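Local coordinates for tail fiber protein (Acinetobacter phage AM24, PDB 5W5P) that probably recognises and degrades the capsular polysaccharide of its Acinetobacter host as the trimeric tailspike of the phage, at residues Lys381-Leu395 with Thr413-Val425. Numbering follows the deposited sequence.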
ATOM      1  N   LYS A 381      21.949 -10.439 -15.202  1.00 43.60           N
ATOM      2  CA  LYS A 381      22.295  -9.072 -15.567  1.00 46.55           C
ATOM      3  C   LYS A 381      22.534  -8.930 -17.065  1.00 46.27           C
ATOM      4  O   LYS A 381      22.173  -7.902 -17.647  1.00 45.08           O
ATOM      5  CB  LYS A 381      23.524  -8.618 -14.778  1.00 46.29           C
ATOM      6  CG  LYS A 381      23.258  -8.455 -13.292  1.00 43.51           C
ATOM      7  CD  LYS A 381      24.529  -8.136 -12.537  1.00 42.88           C
ATOM      8  CE  LYS A 381      24.260  -7.995 -11.048  1.00 42.47           C
ATOM      9  NZ  LYS A 381      25.527  -7.760 -10.303  1.00 46.05           N
ATOM     10  N   ALA A 382      23.114  -9.950 -17.707  1.00 45.02           N
ATOM     11  CA  ALA A 382      23.464  -9.900 -19.124  1.00 44.85           C
ATOM     12  C   ALA A 382      22.698 -10.914 -19.969  1.00 46.64           C
ATOM     13  O   ALA A 382      23.039 -11.112 -21.142  1.00 48.91           O
ATOM     14  CB  ALA A 382      24.968 -10.113 -19.305  1.00 45.27           C
ATOM     15  N   ASP A 383      21.681 -11.560 -19.408  1.00 45.32           N
ATOM     16  CA  ASP A 383      20.868 -12.534 -20.130  1.00 44.66           C
ATOM     17  C   ASP A 383      19.829 -11.792 -20.962  1.00 46.60           C
ATOM     18  O   ASP A 383      18.842 -11.285 -20.416  1.00 41.37           O
ATOM     19  CB  ASP A 383      20.204 -13.485 -19.136  1.00 45.57           C
ATOM     20  CG  ASP A 383      19.550 -14.685 -19.801  1.00 45.45           C
ATOM     21  OD1 ASP A 383      19.232 -14.617 -21.009  1.00 46.75           O
ATOM     22  OD2 ASP A 383      19.338 -15.699 -19.102  1.00 47.16           O
ATOM     23  N   VAL A 384      20.034 -11.745 -22.285  1.00 47.07           N
ATOM     24  CA  VAL A 384      19.137 -10.992 -23.163  1.00 42.59           C
ATOM     25  C   VAL A 384      17.727 -11.562 -23.162  1.00 47.57           C
ATOM     26  O   VAL A 384      16.784 -10.871 -23.560  1.00 45.25           O
ATOM     27  CB  VAL A 384      19.690 -10.925 -24.608  1.00 43.59           C
ATOM     28  CG1 VAL A 384      21.133 -10.444 -24.613  1.00 44.39           C
ATOM     29  CG2 VAL A 384      19.562 -12.269 -25.320  1.00 44.47           C
ATOM     30  N   ASN A 385      17.551 -12.806 -22.716  1.00 49.07           N
ATOM     31  CA  ASN A 385      16.234 -13.423 -22.673  1.00 41.68           C
ATOM     32  C   ASN A 385      15.551 -13.260 -21.327  1.00 40.61           C
ATOM     33  O   ASN A 385      14.472 -13.824 -21.128  1.00 40.23           O
ATOM     34  CB  ASN A 385      16.329 -14.907 -23.030  1.00 42.65           C
ATOM     35  CG  ASN A 385      16.463 -15.132 -24.524  1.00 49.31           C
ATOM     36  OD1 ASN A 385      15.563 -14.795 -25.290  1.00 48.68           O
ATOM     37  ND2 ASN A 385      17.595 -15.686 -24.945  1.00 44.85           N
ATOM     38  N   TYR A 386      16.138 -12.498 -20.407  1.00 41.49           N
ATOM     39  CA  TYR A 386      15.565 -12.290 -19.085  1.00 39.72           C
ATOM     40  C   TYR A 386      14.850 -10.946 -19.011  1.00 41.47           C
ATOM     41  O   TYR A 386      15.327  -9.942 -19.551  1.00 43.50           O
ATOM     42  CB  TYR A 386      16.643 -12.349 -17.993  1.00 41.17           C
ATOM     43  CG  TYR A 386      16.079 -12.074 -16.615  1.00 40.32           C
ATOM     44  CD1 TYR A 386      15.604 -13.110 -15.823  1.00 40.83           C
ATOM     45  CD2 TYR A 386      15.992 -10.780 -16.119  1.00 38.04           C
ATOM     46  CE1 TYR A 386      15.064 -12.867 -14.573  1.00 39.05           C
ATOM     47  CE2 TYR A 386      15.450 -10.528 -14.877  1.00 39.06           C
ATOM     48  CZ  TYR A 386      14.990 -11.575 -14.105  1.00 37.88           C
ATOM     49  OH  TYR A 386      14.452 -11.318 -12.865  1.00 39.12           O
ATOM     50  N   ALA A 387      13.711 -10.930 -18.322  1.00 41.29           N
ATOM     51  CA  ALA A 387      13.049  -9.696 -17.923  1.00 39.86           C
ATOM     52  C   ALA A 387      12.396  -9.935 -16.572  1.00 41.60           C
ATOM     53  O   ALA A 387      11.881 -11.024 -16.322  1.00 42.82           O
ATOM     54  CB  ALA A 387      12.005  -9.247 -18.949  1.00 36.66           C
ATOM     55  N   ASP A 388      12.428  -8.923 -15.701  1.00 41.31           N
ATOM     56  CA  ASP A 388      11.855  -9.090 -14.367  1.00 37.75           C
ATOM     57  C   ASP A 388      10.380  -9.480 -14.438  1.00 39.18           C
ATOM     58  O   ASP A 388       9.929 -10.358 -13.695  1.00 38.94           O
ATOM     59  CB  ASP A 388      12.033  -7.811 -13.544  1.00 37.56           C
ATOM     60  CG  ASP A 388      13.480  -7.578 -13.126  1.00 38.80           C
ATOM     61  OD1 ASP A 388      14.122  -8.521 -12.617  1.00 39.18           O
ATOM     62  OD2 ASP A 388      13.975  -6.443 -13.300  1.00 39.30           O
ATOM     63  N   VAL A 389       9.619  -8.854 -15.336  1.00 40.67           N
ATOM     64  CA  VAL A 389       8.187  -9.108 -15.500  1.00 38.63           C
ATOM     65  C   VAL A 389       7.945  -9.444 -16.969  1.00 39.19           C
ATOM     66  O   VAL A 389       8.123  -8.585 -17.841  1.00 41.70           O
ATOM     67  CB  VAL A 389       7.335  -7.905 -15.068  1.00 40.21           C
ATOM     68  CG1 VAL A 389       5.848  -8.223 -15.178  1.00 38.76           C
ATOM     69  CG2 VAL A 389       7.701  -7.458 -13.650  1.00 33.52           C
ATOM     70  N   LYS A 390       7.537 -10.681 -17.247  1.00 42.27           N
ATOM     71  CA  LYS A 390       7.355 -11.167 -18.613  1.00 43.04           C
ATOM     72  C   LYS A 390       5.876 -11.271 -18.959  1.00 41.83           C
ATOM     73  O   LYS A 390       5.096 -11.871 -18.206  1.00 39.89           O
ATOM     74  CB  LYS A 390       8.025 -12.528 -18.810  1.00 41.26           C
ATOM     75  CG  LYS A 390       9.396 -12.438 -19.437  1.00 42.66           C
ATOM     76  CD  LYS A 390       9.963 -13.808 -19.748  1.00 42.77           C
ATOM     77  CE  LYS A 390      11.402 -13.686 -20.210  1.00 41.13           C
ATOM     78  NZ  LYS A 390      12.072 -15.000 -20.294  1.00 43.91           N
ATOM     79  N   PHE A 391       5.502 -10.712 -20.107  1.00 40.07           N
ATOM     80  CA  PHE A 391       4.127 -10.737 -20.589  1.00 40.00           C
ATOM     81  C   PHE A 391       4.107 -10.215 -22.022  1.00 42.68           C
ATOM     82  O   PHE A 391       5.081  -9.630 -22.507  1.00 41.67           O
ATOM     83  CB  PHE A 391       3.198  -9.906 -19.695  1.00 39.79           C
ATOM     84  CG  PHE A 391       3.549  -8.444 -19.637  1.00 38.51           C
ATOM     85  CD1 PHE A 391       4.461  -7.972 -18.709  1.00 42.04           C
ATOM     86  CD2 PHE A 391       2.958  -7.538 -20.507  1.00 40.21           C
ATOM     87  CE1 PHE A 391       4.781  -6.621 -18.654  1.00 43.57           C
ATOM     88  CE2 PHE A 391       3.274  -6.190 -20.457  1.00 35.04           C
ATOM     89  CZ  PHE A 391       4.185  -5.732 -19.529  1.00 40.07           C
ATOM     90  N   THR A 392       2.979 -10.433 -22.694  1.00 41.96           N
ATOM     91  CA  THR A 392       2.723  -9.869 -24.014  1.00 41.38           C
ATOM     92  C   THR A 392       1.477  -8.998 -23.931  1.00 42.96           C
ATOM     93  O   THR A 392       0.410  -9.472 -23.523  1.00 45.84           O
ATOM     94  CB  THR A 392       2.547 -10.968 -25.064  1.00 42.65           C
ATOM     95  OG1 THR A 392       3.609 -11.922 -24.945  1.00 45.52           O
ATOM     96  CG2 THR A 392       2.557 -10.379 -26.461  1.00 39.61           C
ATOM     97  N   ALA A 393       1.618  -7.728 -24.297  1.00 41.70           N
ATOM     98  CA  ALA A 393       0.502  -6.795 -24.328  1.00 44.72           C
ATOM     99  C   ALA A 393      -0.243  -6.898 -25.655  1.00 44.17           C
ATOM    100  O   ALA A 393       0.285  -7.382 -26.659  1.00 43.52           O
ATOM    101  CB  ALA A 393       0.987  -5.358 -24.105  1.00 43.77           C
ATOM    102  N   SER A 394      -1.490  -6.434 -25.651  1.00 43.26           N
ATOM    103  CA  SER A 394      -2.341  -6.454 -26.841  1.00 43.17           C
ATOM    104  C   SER A 394      -2.261  -5.076 -27.495  1.00 45.10           C
ATOM    105  O   SER A 394      -3.027  -4.168 -27.172  1.00 48.57           O
ATOM    106  CB  SER A 394      -3.772  -6.826 -26.472  1.00 43.43           C
ATOM    107  OG  SER A 394      -4.651  -6.625 -27.565  1.00 50.44           O
ATOM    108  N   LEU A 395      -1.324  -4.921 -28.433  1.00 41.72           N
ATOM    109  CA  LEU A 395      -1.039  -3.616 -29.017  1.00 43.82           C
ATOM    110  C   LEU A 395      -1.324  -3.554 -30.516  1.00 46.35           C
ATOM    111  O   LEU A 395      -0.856  -2.627 -31.183  1.00 45.73           O
ATOM    112  CB  LEU A 395       0.413  -3.222 -28.746  1.00 46.16           C
ATOM    113  CG  LEU A 395       0.801  -3.037 -27.279  1.00 42.72           C
ATOM    114  CD1 LEU A 395       2.312  -3.006 -27.142  1.00 38.41           C
ATOM    115  CD2 LEU A 395       0.179  -1.768 -26.728  1.00 40.90           C
ATOM    116  N   THR A 413      15.990  -1.878 -10.862  1.00 41.23           N
ATOM    117  CA  THR A 413      16.498  -3.161 -11.322  1.00 41.19           C
ATOM    118  C   THR A 413      17.958  -3.010 -11.724  1.00 42.15           C
ATOM    119  O   THR A 413      18.446  -1.907 -11.976  1.00 44.05           O
ATOM    120  CB  THR A 413      15.681  -3.717 -12.501  1.00 39.44           C
ATOM    121  OG1 THR A 413      16.016  -5.093 -12.717  1.00 41.46           O
ATOM    122  CG2 THR A 413      15.961  -2.925 -13.781  1.00 37.32           C
ATOM    123  N   ASN A 414      18.660  -4.145 -11.754  1.00 39.51           N
ATOM    124  CA  ASN A 414      19.983  -4.228 -12.355  1.00 39.68           C
ATOM    125  C   ASN A 414      20.069  -5.428 -13.287  1.00 42.54           C
ATOM    126  O   ASN A 414      21.169  -5.888 -13.608  1.00 39.62           O
ATOM    127  CB  ASN A 414      21.084  -4.280 -11.290  1.00 39.64           C
ATOM    128  CG  ASN A 414      21.006  -5.522 -10.413  1.00 42.62           C
ATOM    129  OD1 ASN A 414      20.036  -6.279 -10.454  1.00 42.37           O
ATOM    130  ND2 ASN A 414      22.034  -5.724  -9.599  1.00 38.82           N
ATOM    131  N   ALA A 415      18.923  -5.946 -13.711  1.00 37.35           N
ATOM    132  CA  ALA A 415      18.859  -7.058 -14.637  1.00 37.74           C
ATOM    133  C   ALA A 415      18.932  -6.533 -16.068  1.00 46.46           C
ATOM    134  O   ALA A 415      18.960  -5.325 -16.314  1.00 37.44           O
ATOM    135  CB  ALA A 415      17.585  -7.866 -14.401  1.00 39.13           C
ATOM    136  N   TYR A 416      18.970  -7.452 -17.032  1.00 43.14           N
ATOM    137  CA  TYR A 416      18.996  -7.028 -18.425  1.00 41.01           C
ATOM    138  C   TYR A 416      17.764  -6.200 -18.767  1.00 42.64           C
ATOM    139  O   TYR A 416      17.870  -5.149 -19.412  1.00 37.39           O
ATOM    140  CB  TYR A 416      19.107  -8.237 -19.349  1.00 41.16           C
ATOM    141  CG  TYR A 416      19.455  -7.836 -20.757  1.00 44.62           C
ATOM    142  CD1 TYR A 416      20.750  -7.464 -21.089  1.00 47.61           C
ATOM    143  CD2 TYR A 416      18.489  -7.806 -21.751  1.00 43.57           C
ATOM    144  CE1 TYR A 416      21.077  -7.080 -22.377  1.00 46.92           C
ATOM    145  CE2 TYR A 416      18.807  -7.420 -23.043  1.00 44.96           C
ATOM    146  CZ  TYR A 416      20.102  -7.059 -23.347  1.00 47.21           C
ATOM    147  OH  TYR A 416      20.429  -6.681 -24.625  1.00 52.61           O
ATOM    148  N   ARG A 417      16.590  -6.640 -18.320  1.00 37.13           N
ATOM    149  CA  ARG A 417      15.357  -5.920 -18.588  1.00 36.46           C
ATOM    150  C   ARG A 417      14.440  -6.006 -17.378  1.00 44.34           C
ATOM    151  O   ARG A 417      14.471  -6.976 -16.615  1.00 36.16           O
ATOM    152  CB  ARG A 417      14.641  -6.474 -19.821  1.00 36.63           C
ATOM    153  CG  ARG A 417      15.085  -5.839 -21.131  1.00 48.03           C
ATOM    154  CD  ARG A 417      14.143  -6.211 -22.262  1.00 47.63           C
ATOM    155  NE  ARG A 417      14.536  -5.594 -23.521  1.00 49.04           N
ATOM    156  CZ  ARG A 417      15.285  -6.186 -24.444  1.00 50.62           C
ATOM    157  NH1 ARG A 417      15.727  -7.425 -24.254  1.00 54.52           N
ATOM    158  NH2 ARG A 417      15.591  -5.539 -25.557  1.00 44.19           N
HETATM  159  N   MSE A 418      13.613  -4.980 -17.222  1.00 43.14           N
HETATM  160  CA  MSE A 418      12.607  -4.983 -16.175  1.00 43.84           C
HETATM  161  C   MSE A 418      11.292  -5.579 -16.681  1.00 43.07           C
HETATM  162  O   MSE A 418      10.530  -6.159 -15.903  1.00 42.60           O
HETATM  163  CB  MSE A 418      12.382  -3.572 -15.642  1.00 44.50           C
HETATM  164  CG  MSE A 418      11.637  -3.548 -14.319  1.00 50.34           C
HETATM  165 SE   MSE A 418      11.133  -1.748 -13.788  1.00 48.72          SE
HETATM  166  CE  MSE A 418      12.914  -1.042 -13.406  1.00 51.17           C
ATOM    167  N   TRP A 419      11.037  -5.442 -17.984  1.00 38.88           N
ATOM    168  CA  TRP A 419       9.825  -5.979 -18.586  1.00 37.88           C
ATOM    169  C   TRP A 419      10.111  -6.369 -20.031  1.00 40.33           C
ATOM    170  O   TRP A 419      11.127  -5.980 -20.614  1.00 35.57           O
ATOM    171  CB  TRP A 419       8.665  -4.976 -18.501  1.00 34.28           C
ATOM    172  CG  TRP A 419       8.914  -3.675 -19.208  1.00 38.53           C
ATOM    173  CD1 TRP A 419       8.814  -3.440 -20.550  1.00 39.70           C
ATOM    174  CD2 TRP A 419       9.296  -2.429 -18.613  1.00 37.63           C
ATOM    175  NE1 TRP A 419       9.110  -2.130 -20.823  1.00 41.54           N
ATOM    176  CE2 TRP A 419       9.411  -1.487 -19.652  1.00 38.81           C
ATOM    177  CE3 TRP A 419       9.554  -2.020 -17.302  1.00 36.96           C
ATOM    178  CZ2 TRP A 419       9.773  -0.161 -19.422  1.00 38.36           C
ATOM    179  CZ3 TRP A 419       9.916  -0.707 -17.076  1.00 35.65           C
ATOM    180  CH2 TRP A 419      10.019   0.207 -18.129  1.00 37.91           C
ATOM    181  N   SER A 420       9.200  -7.158 -20.601  1.00 40.52           N
ATOM    182  CA  SER A 420       9.321  -7.554 -21.999  1.00 43.66           C
ATOM    183  C   SER A 420       9.338  -6.322 -22.894  1.00 46.82           C
ATOM    184  O   SER A 420       8.479  -5.442 -22.774  1.00 47.14           O
ATOM    185  CB  SER A 420       8.165  -8.474 -22.395  1.00 40.49           C
ATOM    186  OG  SER A 420       8.170  -9.674 -21.646  1.00 39.70           O
ATOM    187  N   GLU A 421      10.316  -6.266 -23.795  1.00 49.73           N
ATOM    188  CA  GLU A 421      10.505  -5.085 -24.629  1.00 48.71           C
ATOM    189  C   GLU A 421       9.247  -4.780 -25.434  1.00 46.04           C
ATOM    190  O   GLU A 421       8.587  -5.684 -25.957  1.00 42.88           O
ATOM    191  CB  GLU A 421      11.701  -5.280 -25.567  1.00 51.22           C
ATOM    192  CG  GLU A 421      11.568  -6.465 -26.519  1.00 59.41           C
ATOM    193  CD  GLU A 421      12.427  -7.655 -26.112  1.00 67.75           C
ATOM    194  OE1 GLU A 421      13.402  -7.957 -26.837  1.00 72.56           O
ATOM    195  OE2 GLU A 421      12.127  -8.287 -25.073  1.00 66.18           O
ATOM    196  N   GLY A 422       8.905  -3.493 -25.505  1.00 45.20           N
ATOM    197  CA  GLY A 422       7.804  -3.013 -26.312  1.00 40.63           C
ATOM    198  C   GLY A 422       6.416  -3.280 -25.773  1.00 42.86           C
ATOM    199  O   GLY A 422       5.440  -2.913 -26.434  1.00 46.35           O
ATOM    200  N   GLN A 423       6.286  -3.896 -24.601  1.00 41.34           N
ATOM    201  CA  GLN A 423       4.984  -4.273 -24.068  1.00 39.96           C
ATOM    202  C   GLN A 423       4.460  -3.297 -23.023  1.00 40.48           C
ATOM    203  O   GLN A 423       3.368  -3.510 -22.489  1.00 39.99           O
ATOM    204  CB  GLN A 423       5.048  -5.681 -23.468  1.00 38.33           C
ATOM    205  CG  GLN A 423       5.594  -6.731 -24.414  1.00 40.06           C
ATOM    206  CD  GLN A 423       4.929  -6.698 -25.776  1.00 41.31           C
ATOM    207  OE1 GLN A 423       3.751  -7.034 -25.915  1.00 42.89           O
ATOM    208  NE2 GLN A 423       5.686  -6.300 -26.794  1.00 36.60           N
ATOM    209  N   VAL A 424       5.212  -2.243 -22.718  1.00 42.11           N
ATOM    210  CA  VAL A 424       4.830  -1.241 -21.733  1.00 33.47           C
ATOM    211  C   VAL A 424       4.774   0.110 -22.427  1.00 41.82           C
ATOM    212  O   VAL A 424       5.651   0.446 -23.232  1.00 38.63           O
ATOM    213  CB  VAL A 424       5.812  -1.204 -20.545  1.00 36.48           C
ATOM    214  CG1 VAL A 424       5.629   0.071 -19.735  1.00 32.89           C
ATOM    215  CG2 VAL A 424       5.625  -2.429 -19.670  1.00 34.37           C
ATOM    216  N   VAL A 425       3.738   0.882 -22.115  1.00 43.73           N
ATOM    217  CA  VAL A 425       3.512   2.174 -22.737  1.00 44.10           C
ATOM    218  C   VAL A 425       3.847   3.328 -21.796  1.00 41.57           C
ATOM    219  O   VAL A 425       4.466   4.308 -22.216  1.00 41.66           O
ATOM    220  CB  VAL A 425       2.061   2.272 -23.259  1.00 46.52           C
ATOM    221  CG1 VAL A 425       1.595   3.697 -23.288  1.00 52.05           C
ATOM    222  CG2 VAL A 425       1.978   1.669 -24.659  1.00 45.07           C
TER
HETATM  223  O   HOH W   1      14.950  -9.657 -22.318  1.00 45.92           O
HETATM  224  O   HOH W   2      15.819 -10.305 -26.113  1.00 86.10           O
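D388 and T413 meet in the buried part of this contact. The T413 hydroxyl donates to D388 OD2 on its syn lone pair, OG1 to OD2 2.5 Å. Y386 OH donates to the other carboxylate oxygen from the anti side, so both oxygens are gripped. T413 OG1 also accepts from A415 N in an ST turn. The backbones join nearby: D388 N bonds R417 O, V389 N bonds M418 O at 2.9 Å, and S420 N returns a longer bond to V389 O. Further along, F391 N reaches S420 OG. The F391 ring turns its edge to V424, with CZ 3.6 Å from V424 CG2. Q423 folds back at chi2 (-49°), and its OE1 takes A393 N in the carbonyl plane at 2.8 Å. Its NE2 donates to E421 O, which fixes the amide. The outer side is looser. There the Y416 ring receives V384 CA over one face, 3.8 Å from the ring centroid, and R439 makes a cation-pi contact with the same ring. A water links V384 O and Y386 O to R417 NH1, while R417 NH2 bonds R439 O. The exposed K381 chain crosses N414 at a slant, CE near ND2; N414 OD1 is held by A376 N. Stacked parallel strands, with F408 against W419 inside, are characteristic of the right-handed beta-helix of trimeric phage tailspikes; here the short strand 389-390 meets the irregular segment 413-425 of the next coil by one parallel bridge, V389 to W419.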